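Local coordinates for protein protease (Helicobacter pylori, PDB 5EUF) that probably cleaves, as a zinc-dependent M16-family protease, the cytoplasmic domain of human junctional adhesion molecule A, compromising the gastric epithelial barrier, at residues B[254-259]-B[311-316]. Sequence-based numbering, arbitrary orientation.
Sequences LGYKVP and FLFIAG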
loop_
_atom_site.group_PDB
_atom_site.type_symbol
_atom_site.label_atom_id
_atom_site.label_comp_id
_atom_site.label_asym_id
_atom_site.label_seq_id
_atom_site.Cartn_x
_atom_site.Cartn_y
_atom_site.Cartn_z
ATOM N N LEU B 254 7.429 16.152 -9.511
ATOM C CA LEU B 254 6.371 16.949 -8.903
ATOM C C LEU B 254 5.043 16.637 -9.575
ATOM O O LEU B 254 4.841 16.956 -10.745
ATOM C CB LEU B 254 6.685 18.445 -9.003
ATOM C CG LEU B 254 5.582 19.413 -8.556
ATOM C CD1 LEU B 254 5.167 19.160 -7.113
ATOM C CD2 LEU B 254 6.021 20.858 -8.739
ATOM N N GLY B 255 4.140 16.008 -8.832
ATOM C CA GLY B 255 2.863 15.606 -9.384
ATOM C C GLY B 255 1.682 16.192 -8.644
ATOM O O GLY B 255 1.706 16.338 -7.421
ATOM N N TYR B 256 0.642 16.531 -9.395
ATOM C CA TYR B 256 -0.585 17.062 -8.822
ATOM C C TYR B 256 -1.748 16.130 -9.137
ATOM O O TYR B 256 -1.873 15.646 -10.263
ATOM C CB TYR B 256 -0.864 18.471 -9.354
ATOM C CG TYR B 256 0.116 19.519 -8.870
ATOM C CD1 TYR B 256 1.285 19.787 -9.571
ATOM C CD2 TYR B 256 -0.129 20.240 -7.708
ATOM C CE1 TYR B 256 2.183 20.748 -9.129
ATOM C CE2 TYR B 256 0.758 21.202 -7.259
ATOM C CZ TYR B 256 1.912 21.452 -7.971
ATOM O OH TYR B 256 2.794 22.409 -7.520
ATOM N N LYS B 257 -2.589 15.870 -8.139
ATOM C CA LYS B 257 -3.761 15.024 -8.332
ATOM C C LYS B 257 -4.697 15.634 -9.363
ATOM O O LYS B 257 -4.793 16.853 -9.494
ATOM C CB LYS B 257 -4.500 14.799 -7.011
ATOM C CG LYS B 257 -3.823 13.797 -6.091
ATOM C CD LYS B 257 -3.843 12.390 -6.675
ATOM C CE LYS B 257 -3.013 11.436 -5.828
ATOM N NZ LYS B 257 -3.424 11.437 -4.395
ATOM N N VAL B 258 -5.394 14.771 -10.088
ATOM C CA VAL B 258 -6.166 15.198 -11.241
ATOM C C VAL B 258 -7.347 14.244 -11.434
ATOM O O VAL B 258 -7.253 13.068 -11.074
ATOM C CB VAL B 258 -5.252 15.265 -12.495
ATOM C CG1 VAL B 258 -5.831 14.498 -13.675
ATOM C CG2 VAL B 258 -4.957 16.714 -12.853
ATOM N N PRO B 259 -8.473 14.752 -11.967
ATOM C CA PRO B 259 -9.698 13.960 -12.148
ATOM C C PRO B 259 -9.497 12.670 -12.938
ATOM O O PRO B 259 -8.458 12.480 -13.571
ATOM C CB PRO B 259 -10.616 14.913 -12.918
ATOM C CG PRO B 259 -10.151 16.264 -12.540
ATOM C CD PRO B 259 -8.662 16.151 -12.391
ATOM N N PHE B 311 -1.135 14.602 -12.871
ATOM C CA PHE B 311 -0.361 15.437 -13.781
ATOM C C PHE B 311 1.069 15.474 -13.266
ATOM O O PHE B 311 1.309 15.862 -12.126
ATOM C CB PHE B 311 -0.945 16.846 -13.873
ATOM C CG PHE B 311 -0.452 17.632 -15.052
ATOM C CD1 PHE B 311 0.811 18.201 -15.047
ATOM C CD2 PHE B 311 -1.259 17.810 -16.163
ATOM C CE1 PHE B 311 1.265 18.926 -16.132
ATOM C CE2 PHE B 311 -0.812 18.537 -17.250
ATOM C CZ PHE B 311 0.451 19.096 -17.234
ATOM N N LEU B 312 2.019 15.076 -14.103
ATOM C CA LEU B 312 3.365 14.790 -13.619
ATOM C C LEU B 312 4.459 15.668 -14.229
ATOM O O LEU B 312 4.587 15.757 -15.448
ATOM C CB LEU B 312 3.687 13.318 -13.877
ATOM C CG LEU B 312 4.953 12.760 -13.236
ATOM C CD1 LEU B 312 4.915 12.957 -11.731
ATOM C CD2 LEU B 312 5.105 11.291 -13.580
ATOM N N PHE B 313 5.245 16.310 -13.365
ATOM C CA PHE B 313 6.435 17.052 -13.785
ATOM C C PHE B 313 7.704 16.295 -13.404
ATOM O O PHE B 313 7.894 15.946 -12.238
ATOM C CB PHE B 313 6.472 18.443 -13.148
ATOM C CG PHE B 313 5.374 19.356 -13.604
ATOM C CD1 PHE B 313 5.559 20.189 -14.696
ATOM C CD2 PHE B 313 4.164 19.396 -12.930
ATOM C CE1 PHE B 313 4.552 21.036 -15.115
ATOM C CE2 PHE B 313 3.154 20.242 -13.344
ATOM C CZ PHE B 313 3.348 21.061 -14.437
ATOM N N ILE B 314 8.573 16.047 -14.377
ATOM C CA ILE B 314 9.833 15.357 -14.108
ATOM C C ILE B 314 11.024 16.130 -14.671
ATOM O O ILE B 314 11.015 16.541 -15.832
ATOM C CB ILE B 314 9.833 13.932 -14.694
ATOM C CG1 ILE B 314 8.681 13.113 -14.106
ATOM C CG2 ILE B 314 11.163 13.247 -14.425
ATOM C CD1 ILE B 314 8.641 11.683 -14.582
ATOM N N ALA B 315 12.047 16.327 -13.846
ATOM C CA ALA B 315 13.228 17.072 -14.267
ATOM C C ALA B 315 14.513 16.488 -13.684
ATOM O O ALA B 315 14.584 16.166 -12.498
ATOM C CB ALA B 315 13.091 18.531 -13.879
ATOM N N GLY B 316 15.527 16.351 -14.533
ATOM C CA GLY B 316 16.827 15.863 -14.111
ATOM C C GLY B 316 17.887 16.931 -14.292
ATOM O O GLY B 316 18.179 17.349 -15.414
#
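L254 and F313 face each other as a hydrogen-bonded antiparallel pair, and Y256 with F311 repeats the pattern two residues on, a compact example of how backbone pairing sets side chains in rows. Each pair closes two bonds: L254 N to F313 O (2.8 Å) and F313 N to L254 O (2.7 Å), then Y256 N to F311 O and F311 N to Y256 O, both 2.9 Å. Between them, G255 and L312 form the non-hydrogen-bonded pair, where the bare CA of G255 lies 3.2 Å from F311 O in a CA-H...O contact. The two strands run at 176°, almost exactly antiparallel.

Apolar contact is concentrated on the face carrying L254, Y256, F311 and F313. The F313 ring, its CG set beside the backbone N (chi1 -66°), rises from the sheet and runs back along its own strand toward F311, with L254 O at the edge of the ring, in its plane and near CD2. Farther along the ring, F313 CE2 meets Y256 CD1 at 4.2 Å, an oblique approach to the tyrosine ring. F311 takes the other course: CG is anti to the backbone N (chi1 -164°), which leads its ring away and leaves CB to meet V258 CG2 at 4.1 Å. On the opposite face, L312 CD1 comes alongside G255 CA, 4.1 Å away.

Both segments belong to the inactive M16 domain and lie on interior strands of a five-stranded mixed sheet, 251-258 in the middle and 309-317 next to the outermost strand 295-302; strand 412-418 bonds to the far side of 251-258. Helix 323-338 covers L254, Y256 and F313, while helix 266-276 packs on V258, F311 and F313, and F407 meets the rings of both F311 and Y256.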